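Local coordinates for protein flavodoxin (Methanosarcina acetivorans C2A, PDB 5WID) that binds flavin mononucleotide and probably serves as a small electron carrier, as other flavodoxins do, at residues I51-S56 against L64-F69; V5-T10 against A16-I21; E72-S77 against M107-M112. One frame throughout, in Å; residues are numbered along the deposited sequence.

Contact 1: I51-S56 against L64-F69; sequences IAVGSS and LPMEKF. With FMN (flavin mononucleotide), chain D.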
loop_
_atom_site.group_PDB
_atom_site.type_symbol
_atom_site.label_atom_id
_atom_site.label_comp_id
_atom_site.label_asym_id
_atom_site.label_seq_id
_atom_site.Cartn_x
_atom_site.Cartn_y
_atom_site.Cartn_z
ATOM N N ILE A 51 -4.263 -4.931 3.355
ATOM C CA ILE A 51 -2.932 -4.888 2.759
ATOM C C ILE A 51 -2.874 -3.671 1.852
ATOM O O ILE A 51 -3.596 -3.612 0.846
ATOM C CB ILE A 51 -2.610 -6.165 1.963
ATOM C CG1 ILE A 51 -2.681 -7.390 2.877
ATOM C CG2 ILE A 51 -1.227 -6.044 1.303
ATOM C CD1 ILE A 51 -2.721 -8.739 2.117
ATOM N N ALA A 52 -2.015 -2.709 2.197
ATOM C CA ALA A 52 -1.753 -1.546 1.357
ATOM C C ALA A 52 -0.420 -1.768 0.655
ATOM O O ALA A 52 0.540 -2.233 1.278
ATOM C CB ALA A 52 -1.714 -0.257 2.193
ATOM N N VAL A 53 -0.371 -1.493 -0.650
ATOM C CA VAL A 53 0.832 -1.750 -1.441
ATOM C C VAL A 53 1.216 -0.477 -2.186
ATOM O O VAL A 53 0.365 0.137 -2.840
ATOM C CB VAL A 53 0.625 -2.910 -2.429
ATOM C CG1 VAL A 53 1.865 -3.106 -3.306
ATOM C CG2 VAL A 53 0.311 -4.217 -1.668
ATOM N N GLY A 54 2.490 -0.101 -2.098
ATOM C CA GLY A 54 2.969 1.112 -2.733
ATOM C C GLY A 54 4.240 0.896 -3.529
ATOM O O GLY A 54 5.103 0.103 -3.162
ATOM N N SER A 55 4.340 1.627 -4.639
ATOM C CA SER A 55 5.547 1.629 -5.452
ATOM C C SER A 55 5.668 2.966 -6.155
ATOM O O SER A 55 4.661 3.573 -6.532
ATOM C CB SER A 55 5.538 0.512 -6.510
ATOM O OG SER A 55 6.694 0.580 -7.332
ATOM N N SER A 56 6.905 3.387 -6.395
ATOM C CA SER A 56 7.083 4.506 -7.299
ATOM C C SER A 56 6.868 4.037 -8.738
ATOM O O SER A 56 6.703 2.843 -9.014
ATOM C CB SER A 56 8.467 5.139 -7.115
ATOM O OG SER A 56 9.480 4.138 -7.113
ATOM N N LEU A 64 9.890 -3.696 -11.487
ATOM C CA LEU A 64 9.767 -5.141 -11.674
ATOM C C LEU A 64 9.775 -5.955 -10.376
ATOM O O LEU A 64 8.977 -6.905 -10.279
ATOM C CB LEU A 64 10.870 -5.623 -12.630
ATOM C CG LEU A 64 10.881 -7.115 -12.972
ATOM C CD1 LEU A 64 9.536 -7.540 -13.564
ATOM C CD2 LEU A 64 12.017 -7.436 -13.937
ATOM N N PRO A 65 10.613 -5.671 -9.369
ATOM C CA PRO A 65 10.508 -6.451 -8.125
ATOM C C PRO A 65 9.134 -6.369 -7.487
ATOM O O PRO A 65 8.674 -7.362 -6.914
ATOM C CB PRO A 65 11.587 -5.832 -7.225
ATOM C CG PRO A 65 12.619 -5.321 -8.218
ATOM C CD PRO A 65 11.764 -4.746 -9.324
ATOM N N MET A 66 8.453 -5.224 -7.583
ATOM C CA MET A 66 7.109 -5.136 -7.016
ATOM C C MET A 66 6.096 -5.879 -7.883
ATOM O O MET A 66 5.143 -6.481 -7.361
ATOM C CB MET A 66 6.694 -3.670 -6.834
ATOM C CG MET A 66 5.252 -3.499 -6.307
ATOM S SD MET A 66 4.993 -4.332 -4.733
ATOM C CE MET A 66 5.685 -3.139 -3.593
ATOM N N GLU A 67 6.263 -5.836 -9.206
ATOM C CA GLU A 67 5.356 -6.595 -10.060
ATOM C C GLU A 67 5.436 -8.078 -9.735
ATOM O O GLU A 67 4.410 -8.764 -9.631
ATOM C CB GLU A 67 5.676 -6.340 -11.533
ATOM C CG GLU A 67 4.612 -6.862 -12.472
ATOM C CD GLU A 67 4.964 -6.660 -13.932
ATOM O OE1 GLU A 67 5.938 -5.929 -14.224
ATOM O OE2 GLU A 67 4.260 -7.235 -14.789
ATOM N N LYS A 68 6.659 -8.584 -9.546
ATOM C CA LYS A 68 6.856 -9.982 -9.173
ATOM C C LYS A 68 6.277 -10.263 -7.791
ATOM O O LYS A 68 5.583 -11.268 -7.589
ATOM C CB LYS A 68 8.351 -10.304 -9.228
ATOM C CG LYS A 68 8.728 -11.699 -8.768
ATOM C CD LYS A 68 10.228 -11.928 -8.919
ATOM C CE LYS A 68 10.537 -13.394 -9.177
ATOM N NZ LYS A 68 10.035 -13.841 -10.508
ATOM N N PHE A 69 6.538 -9.374 -6.827
ATOM C CA PHE A 69 5.962 -9.531 -5.494
ATOM C C PHE A 69 4.447 -9.670 -5.556
ATOM O O PHE A 69 3.861 -10.532 -4.891
ATOM C CB PHE A 69 6.334 -8.341 -4.605
ATOM C CG PHE A 69 5.561 -8.310 -3.316
ATOM C CD1 PHE A 69 5.961 -9.094 -2.245
ATOM C CD2 PHE A 69 4.412 -7.544 -3.193
ATOM C CE1 PHE A 69 5.238 -9.093 -1.058
ATOM C CE2 PHE A 69 3.692 -7.537 -2.011
ATOM C CZ PHE A 69 4.119 -8.320 -0.939
HETATM N N1 FMN D . 7.818 9.072 -12.713
HETATM C C2 FMN D . 6.689 8.897 -13.477
HETATM O O2 FMN D . 5.627 9.415 -13.122
HETATM N N3 FMN D . 6.744 8.145 -14.639
HETATM C C4 FMN D . 7.910 7.549 -15.042
HETATM O O4 FMN D . 7.908 6.875 -16.083
HETATM C C4A FMN D . 9.061 7.737 -14.271
HETATM N N5 FMN D . 10.262 7.173 -14.649
HETATM C C5A FMN D . 11.392 7.368 -13.880
HETATM C C6 FMN D . 12.594 6.794 -14.291
HETATM C C7 FMN D . 13.739 6.976 -13.530
HETATM C C7M FMN D . 15.025 6.342 -13.994
HETATM C C8 FMN D . 13.694 7.742 -12.368
HETATM C C8M FMN D . 14.932 7.950 -11.540
HETATM C C9 FMN D . 12.490 8.324 -11.955
HETATM C C9A FMN D . 11.342 8.133 -12.717
HETATM N N10 FMN D . 10.137 8.695 -12.325
HETATM C C10 FMN D . 9.009 8.505 -13.103
HETATM C "C1'" FMN D . 10.052 9.539 -11.095
HETATM C "C2'" FMN D . 9.905 8.745 -9.797
HETATM O "O2'" FMN D . 8.718 7.971 -9.762
HETATM C "C3'" FMN D . 9.870 9.772 -8.670
HETATM O "O3'" FMN D . 11.150 10.369 -8.559
HETATM C "C4'" FMN D . 9.433 9.204 -7.316
HETATM O "O4'" FMN D . 9.307 10.294 -6.424
HETATM C "C5'" FMN D . 10.404 8.168 -6.744
HETATM O "O5'" FMN D . 9.826 7.665 -5.550
HETATM P P FMN D . 10.629 6.616 -4.638
HETATM O O1P FMN D . 9.619 6.011 -3.693
HETATM O O2P FMN D . 11.208 5.546 -5.542
HETATM O O3P FMN D . 11.706 7.359 -3.898
#

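Contact 2: V5-T10 against A16-I21; sequences VVYLST and AMAEAI. With FMN (flavin mononucleotide), chain D; ACT (acetate ion), chain F.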
loop_
_atom_site.group_PDB
_atom_site.type_symbol
_atom_site.label_atom_id
_atom_site.label_comp_id
_atom_site.label_asym_id
_atom_site.label_seq_id
_atom_site.Cartn_x
_atom_site.Cartn_y
_atom_site.Cartn_z
ATOM N N VAL A 5 1.414 -2.520 5.553
ATOM C CA VAL A 5 1.694 -1.513 4.528
ATOM C C VAL A 5 3.026 -1.906 3.896
ATOM O O VAL A 5 4.074 -1.815 4.547
ATOM C CB VAL A 5 1.756 -0.091 5.100
ATOM C CG1 VAL A 5 1.961 0.921 3.961
ATOM C CG2 VAL A 5 0.498 0.239 5.943
ATOM N N VAL A 6 2.982 -2.369 2.646
ATOM C CA VAL A 6 4.136 -2.938 1.949
ATOM C C VAL A 6 4.537 -1.975 0.844
ATOM O O VAL A 6 3.669 -1.490 0.115
ATOM C CB VAL A 6 3.797 -4.313 1.336
ATOM C CG1 VAL A 6 5.037 -4.908 0.622
ATOM C CG2 VAL A 6 3.237 -5.253 2.386
ATOM N N TYR A 7 5.841 -1.732 0.681
ATOM C CA TYR A 7 6.246 -0.715 -0.293
ATOM C C TYR A 7 7.558 -1.080 -0.980
ATOM O O TYR A 7 8.378 -1.850 -0.466
ATOM C CB TYR A 7 6.381 0.677 0.365
ATOM C CG TYR A 7 7.438 0.696 1.436
ATOM C CD1 TYR A 7 7.141 0.319 2.743
ATOM C CD2 TYR A 7 8.752 1.039 1.131
ATOM C CE1 TYR A 7 8.124 0.299 3.720
ATOM C CE2 TYR A 7 9.744 1.016 2.101
ATOM C CZ TYR A 7 9.422 0.645 3.395
ATOM O OH TYR A 7 10.397 0.623 4.372
ATOM N N LEU A 8 7.732 -0.502 -2.169
ATOM C CA LEU A 8 9.012 -0.420 -2.860
ATOM C C LEU A 8 9.355 1.052 -3.001
ATOM O O LEU A 8 8.510 1.845 -3.433
ATOM C CB LEU A 8 8.956 -1.072 -4.248
ATOM C CG LEU A 8 10.292 -1.144 -5.004
ATOM C CD1 LEU A 8 10.346 -2.384 -5.913
ATOM C CD2 LEU A 8 10.516 0.128 -5.838
ATOM N N SER A 9 10.603 1.415 -2.692
ATOM C CA SER A 9 11.010 2.809 -2.809
ATOM C C SER A 9 12.471 2.870 -3.221
ATOM O O SER A 9 13.289 2.144 -2.654
ATOM C CB SER A 9 10.792 3.540 -1.472
ATOM O OG SER A 9 11.047 4.929 -1.600
ATOM N N THR A 10 12.792 3.739 -4.189
ATOM C CA THR A 10 14.166 3.868 -4.679
ATOM C C THR A 10 14.928 5.029 -4.053
ATOM O O THR A 10 16.162 4.982 -3.978
ATOM C CB THR A 10 14.193 4.038 -6.212
ATOM O OG1 THR A 10 13.633 5.303 -6.589
ATOM C CG2 THR A 10 13.408 2.908 -6.902
ATOM N N ALA A 16 8.360 7.141 2.679
ATOM C CA ALA A 16 7.801 8.170 3.547
ATOM C C ALA A 16 6.277 8.115 3.548
ATOM O O ALA A 16 5.644 8.270 4.600
ATOM C CB ALA A 16 8.291 9.552 3.103
ATOM N N MET A 17 5.672 7.903 2.378
ATOM C CA MET A 17 4.218 7.758 2.308
ATOM C C MET A 17 3.756 6.578 3.145
ATOM O O MET A 17 2.787 6.678 3.905
ATOM C CB MET A 17 3.770 7.562 0.856
ATOM C CG MET A 17 4.030 8.770 -0.024
ATOM S SD MET A 17 3.516 8.453 -1.727
ATOM C CE MET A 17 1.721 8.345 -1.575
ATOM N N ALA A 18 4.447 5.447 2.998
ATOM C CA ALA A 18 4.063 4.218 3.690
ATOM C C ALA A 18 4.100 4.400 5.197
ATOM O O ALA A 18 3.205 3.931 5.915
ATOM C CB ALA A 18 4.994 3.075 3.271
ATOM N N GLU A 19 5.136 5.068 5.703
ATOM C CA GLU A 19 5.236 5.259 7.143
ATOM C C GLU A 19 4.132 6.156 7.665
ATOM O O GLU A 19 3.626 5.932 8.775
ATOM C CB GLU A 19 6.612 5.819 7.488
ATOM C CG GLU A 19 7.652 4.747 7.220
ATOM C CD GLU A 19 9.068 5.226 7.245
ATOM O OE1 GLU A 19 9.296 6.450 7.295
ATOM O OE2 GLU A 19 9.960 4.350 7.213
ATOM N N ALA A 20 3.721 7.150 6.876
ATOM C CA ALA A 20 2.627 8.019 7.303
ATOM C C ALA A 20 1.287 7.286 7.267
ATOM O O ALA A 20 0.439 7.502 8.143
ATOM C CB ALA A 20 2.571 9.279 6.438
ATOM N N ILE A 21 1.072 6.427 6.262
ATOM C CA ILE A 21 -0.127 5.584 6.255
ATOM C C ILE A 21 -0.163 4.730 7.516
ATOM O O ILE A 21 -1.194 4.628 8.189
ATOM C CB ILE A 21 -0.176 4.705 4.992
ATOM C CG1 ILE A 21 -0.387 5.556 3.737
ATOM C CG2 ILE A 21 -1.294 3.667 5.103
ATOM C CD1 ILE A 21 -0.102 4.760 2.435
HETATM N N1 FMN D . 7.818 9.072 -12.713
HETATM C C2 FMN D . 6.689 8.897 -13.477
HETATM O O2 FMN D . 5.627 9.415 -13.122
HETATM N N3 FMN D . 6.744 8.145 -14.639
HETATM C C4 FMN D . 7.910 7.549 -15.042
HETATM O O4 FMN D . 7.908 6.875 -16.083
HETATM C C4A FMN D . 9.061 7.737 -14.271
HETATM N N5 FMN D . 10.262 7.173 -14.649
HETATM C C5A FMN D . 11.392 7.368 -13.880
HETATM C C6 FMN D . 12.594 6.794 -14.291
HETATM C C7 FMN D . 13.739 6.976 -13.530
HETATM C C7M FMN D . 15.025 6.342 -13.994
HETATM C C8 FMN D . 13.694 7.742 -12.368
HETATM C C8M FMN D . 14.932 7.950 -11.540
HETATM C C9 FMN D . 12.490 8.324 -11.955
HETATM C C9A FMN D . 11.342 8.133 -12.717
HETATM N N10 FMN D . 10.137 8.695 -12.325
HETATM C C10 FMN D . 9.009 8.505 -13.103
HETATM C "C1'" FMN D . 10.052 9.539 -11.095
HETATM C "C2'" FMN D . 9.905 8.745 -9.797
HETATM O "O2'" FMN D . 8.718 7.971 -9.762
HETATM C "C3'" FMN D . 9.870 9.772 -8.670
HETATM O "O3'" FMN D . 11.150 10.369 -8.559
HETATM C "C4'" FMN D . 9.433 9.204 -7.316
HETATM O "O4'" FMN D . 9.307 10.294 -6.424
HETATM C "C5'" FMN D . 10.404 8.168 -6.744
HETATM O "O5'" FMN D . 9.826 7.665 -5.550
HETATM P P FMN D . 10.629 6.616 -4.638
HETATM O O1P FMN D . 9.619 6.011 -3.693
HETATM O O2P FMN D . 11.208 5.546 -5.542
HETATM O O3P FMN D . 11.706 7.359 -3.898
HETATM C C ACT F . 13.572 -0.382 4.002
HETATM O O ACT F . 14.497 -0.872 3.300
HETATM O OXT ACT F . 12.773 0.430 3.459
HETATM C CH3 ACT F . 13.437 -0.739 5.438
HETATM O O HOH W 1 9.772 1.475 7.037
#

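Contact 3: E72-S77 against M107-M112; sequences ETLVAS and MGMTVM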
loop_
_atom_site.group_PDB
_atom_site.type_symbol
_atom_site.label_atom_id
_atom_site.label_comp_id
_atom_site.label_asym_id
_atom_site.label_seq_id
_atom_site.Cartn_x
_atom_site.Cartn_y
_atom_site.Cartn_z
ATOM N N GLU A 72 3.327 -13.016 -7.662
ATOM C CA GLU A 72 3.698 -14.275 -7.034
ATOM C C GLU A 72 3.298 -14.305 -5.564
ATOM O O GLU A 72 2.422 -15.083 -5.173
ATOM C CB GLU A 72 5.204 -14.511 -7.212
ATOM C CG GLU A 72 5.588 -14.676 -8.674
ATOM C CD GLU A 72 7.083 -14.705 -8.897
ATOM O OE1 GLU A 72 7.833 -14.915 -7.921
ATOM O OE2 GLU A 72 7.503 -14.511 -10.057
ATOM N N THR A 73 3.887 -13.430 -4.751
ATOM C CA THR A 73 3.714 -13.528 -3.303
ATOM C C THR A 73 2.321 -13.089 -2.865
ATOM O O THR A 73 1.674 -13.775 -2.067
ATOM C CB THR A 73 4.782 -12.703 -2.587
ATOM O OG1 THR A 73 6.073 -13.129 -3.032
ATOM C CG2 THR A 73 4.699 -12.915 -1.084
ATOM N N LEU A 74 1.856 -11.925 -3.332
ATOM C CA LEU A 74 0.542 -11.454 -2.894
ATOM C C LEU A 74 -0.568 -12.396 -3.355
ATOM O O LEU A 74 -1.491 -12.704 -2.588
ATOM C CB LEU A 74 0.289 -10.030 -3.398
ATOM C CG LEU A 74 -1.009 -9.375 -2.909
ATOM C CD1 LEU A 74 -1.042 -9.304 -1.368
ATOM C CD2 LEU A 74 -1.185 -7.971 -3.513
ATOM N N VAL A 75 -0.497 -12.871 -4.602
ATOM C CA VAL A 75 -1.484 -13.844 -5.073
ATOM C C VAL A 75 -1.459 -15.094 -4.200
ATOM O O VAL A 75 -2.512 -15.642 -3.856
ATOM C CB VAL A 75 -1.246 -14.183 -6.557
ATOM C CG1 VAL A 75 -2.141 -15.338 -6.987
ATOM C CG2 VAL A 75 -1.518 -12.969 -7.428
ATOM N N ALA A 76 -0.264 -15.548 -3.810
ATOM C CA ALA A 76 -0.150 -16.777 -3.025
ATOM C C ALA A 76 -0.694 -16.623 -1.609
ATOM O O ALA A 76 -0.954 -17.633 -0.944
ATOM C CB ALA A 76 1.308 -17.236 -2.954
ATOM N N SER A 77 -0.866 -15.392 -1.132
ATOM C CA SER A 77 -1.376 -15.148 0.213
ATOM C C SER A 77 -2.891 -15.269 0.307
ATOM O O SER A 77 -3.442 -15.060 1.394
ATOM C CB SER A 77 -0.926 -13.764 0.697
ATOM O OG SER A 77 -1.682 -12.718 0.101
ATOM N N MET A 107 -7.337 -9.764 -8.290
ATOM C CA MET A 107 -7.071 -10.761 -7.260
ATOM C C MET A 107 -8.241 -11.001 -6.321
ATOM O O MET A 107 -8.122 -11.843 -5.423
ATOM C CB MET A 107 -5.892 -10.301 -6.409
ATOM C CG MET A 107 -4.677 -11.109 -6.511
ATOM S SD MET A 107 -3.476 -10.202 -5.534
ATOM C CE MET A 107 -2.479 -9.539 -6.859
ATOM N N GLY A 108 -9.331 -10.255 -6.451
ATOM C CA GLY A 108 -10.451 -10.398 -5.543
ATOM C C GLY A 108 -10.426 -9.500 -4.325
ATOM O O GLY A 108 -11.274 -9.668 -3.438
ATOM N N MET A 109 -9.492 -8.557 -4.246
ATOM C CA MET A 109 -9.495 -7.619 -3.130
ATOM C C MET A 109 -10.483 -6.489 -3.389
ATOM O O MET A 109 -10.783 -6.151 -4.539
ATOM C CB MET A 109 -8.097 -7.032 -2.906
ATOM C CG MET A 109 -7.028 -8.072 -2.631
ATOM S SD MET A 109 -5.420 -7.349 -2.261
ATOM C CE MET A 109 -5.682 -6.779 -0.578
ATOM N N THR A 110 -10.999 -5.911 -2.304
ATOM C CA THR A 110 -11.807 -4.699 -2.375
ATOM C C THR A 110 -10.889 -3.529 -2.067
ATOM O O THR A 110 -10.480 -3.340 -0.914
ATOM C CB THR A 110 -12.981 -4.735 -1.404
ATOM O OG1 THR A 110 -13.800 -5.869 -1.700
ATOM C CG2 THR A 110 -13.812 -3.459 -1.536
ATOM N N VAL A 111 -10.573 -2.754 -3.100
ATOM C CA VAL A 111 -9.603 -1.673 -3.007
ATOM C C VAL A 111 -10.319 -0.416 -2.537
ATOM O O VAL A 111 -11.294 0.030 -3.150
ATOM C CB VAL A 111 -8.901 -1.435 -4.353
ATOM C CG1 VAL A 111 -7.989 -0.204 -4.264
ATOM C CG2 VAL A 111 -8.116 -2.661 -4.747
ATOM N N MET A 112 -9.831 0.155 -1.450
ATOM C CA MET A 112 -10.402 1.388 -0.943
ATOM C C MET A 112 -10.077 2.569 -1.842
ATOM O O MET A 112 -9.019 2.633 -2.472
ATOM C CB MET A 112 -9.865 1.671 0.445
ATOM C CG MET A 112 -10.398 0.738 1.462
ATOM S SD MET A 112 -9.778 1.247 3.033
ATOM C CE MET A 112 -10.112 2.993 3.030
#

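Contact 1: I51-S56 against L64-F69
Met-66 packs against Val-53, Gly-54 and Ser-55 in a buried, essentially apolar helix-on-sheet contact, where helix 64-76 lies over the central strand 50-58. The short axes of strand 51-55 and helix 64-69 are 9.6 Å apart and run nearly antiparallel, at 156°, and Met-66 is the side chain that spans that distance; no hydrogen bond crosses between the segments. Even the nearest alpha carbons, those of Ser-55 and Met-66, are 7.1 Å apart.

Met-66 crosses by leaving the helix with CG anti to the backbone N (chi1 177°) and then bending at both later torsions, so that its thioether curls over the strand. Met-66 SD lies 3.7 Å from Val-53 CG1, the two side chains crossing at a slant. The terminal Met-66 CE goes farther, to 3.3 Å from Gly-54 O, a close van der Waals contact with a carbonyl. Nearer the root of the side chain, Met-66 CG meets Ser-55 CB at 4.0 Å.

This is the strand-to-helix half of a beta-alpha-beta crossover in the flavodoxin fold, since helix 64-76 leads on to strand 83-90, the parallel neighbour of strand 50-58. Ile-100 and Met-104 of helix 96-106 also touch Val-53, while Leu-8 and Phe-37 touch Met-66.

Ser-55 presents its CB to the helix and uses its hydroxyl along its own chain. Ser-55 OG donates to Ser-56 O at 2.8 Å, lying in the carbonyl plane on a lone pair with a C=O...OG angle of 130°. The next residue reaches the cofactor: Ser-56 OG donates to phosphate oxygen O2P of FMN at 2.7 Å.

Contact 2: V5-T10 against A16-I21
Ala-18 CB is the tight centre of this contact, wedged between the side chains of Val-5 and Tyr-7 where helix 13-27 packs on strand 2-8. Ala-18 CB comes to 3.5 Å from Tyr-7 CD1, approaching the ring obliquely, and to 3.8 Å from Val-5 CG1. Tyr-7 CG sits between its backbone N and carbonyl carbon (chi1 62°), which sets the ring beside that methyl. One helical turn on, Ile-21 CG2 meets Val-5 CG2 at 4.0 Å. The short strand and helix axes are almost antiparallel (173°), as expected for the first beta-alpha step of the flavodoxin fold, and Phe-87 of strand 83-90 touches Val-5, Ala-18 and Ile-21.

The Tyr-7 hydroxyl marks the looser, wetter side. Tyr-7 OH donates to OXT of an acetate at 2.6 Å, probably from the crystallisation liquor, and accepts from a water at 2.9 Å. That water also donates to OE2 of exposed Glu-19, so solvent joins strand and helix here.

Past the strand the chain turns to the FMN phosphate. Ser-9 OG donates to FMN O1P at 2.8 Å, whereas FMN O2P takes both Thr-10 OG1 at 2.7 Å and Thr-10 N at 2.8 Å, the latter with an N-H...O angle of 163°. Ser-11 OG and Thr-14 N also bind FMN. Hydroxyls and backbone N-H groups, the chemistry of the flavodoxin phosphate loop, thus hold the anion here with neutral donors.

Contact 3: E72-S77 against M107-M112
Leu-74 lies across the thioether of Met-107, with Leu-74 CG 3.7 Å and Leu-74 CD2 3.8 Å from Met-107 SD. The contact joins the C-terminal end of helix 64-76 to the turn that leaves helix 96-106 and enters strand 110-119. Helices 64-76 and 96-106 lie on the same face of the flavodoxin-fold sheet. It is plain packing, away from the FMN site.

Met-107 does most of the reaching. With chi1 at -113°, away from a staggered position, and a bend at chi3, it runs between two consecutive residues of the facing helix. Met-107 CE lies 3.6 Å from Val-75 CG2 and 3.9 Å from Leu-74 CD2; the methionine crosses both side chains at a slant. Val-75 is exposed and forms the outer border of the patch, whereas Leu-74 is buried. Met-109, also buried, makes a looser approach, with Met-109 SD 4.5 Å from Leu-74 CD2.

Between these methionines the backbone turns at Gly-108, which has a positive phi and closes a Schellman motif at the end of the preceding helix. The chain then extends toward strand 110-119, which pairs in parallel with strand 83-90. Pro-79 packs against both methionines, and Leu-45 of helix 42-47 touches Leu-74.

Near the end of the facing helix, Leu-74 O accepts two bonds from one residue: Ser-77 N at 3.1 Å and Ser-77 OG at 2.7 Å, the hydroxyl arriving at a C=O...OG angle of 132° and tilted 17° from the carbonyl plane.

Contacts 1 and 2 share the sheet and the cofactor. Their centres are about 10 Å apart, and strands 2-8 and 50-58 pair through probable hydrogen bonds, Ala-52 O to Val-6 N at 2.8 Å and Gly-54 N to Val-6 O at 2.9 Å. Both strands lead to the FMN phosphate, and contacts 1 and 2 both supply donors to it. Contact 3 shares helix 64-76 with contact 1, centres about 11 Å apart, and Ile-51 CD1 packs 3.9 Å from Leu-74 CD1. It does not touch contact 2, whose centre is about 18 Å away on the opposite side of the chain's centre, and it takes no part in the FMN pocket.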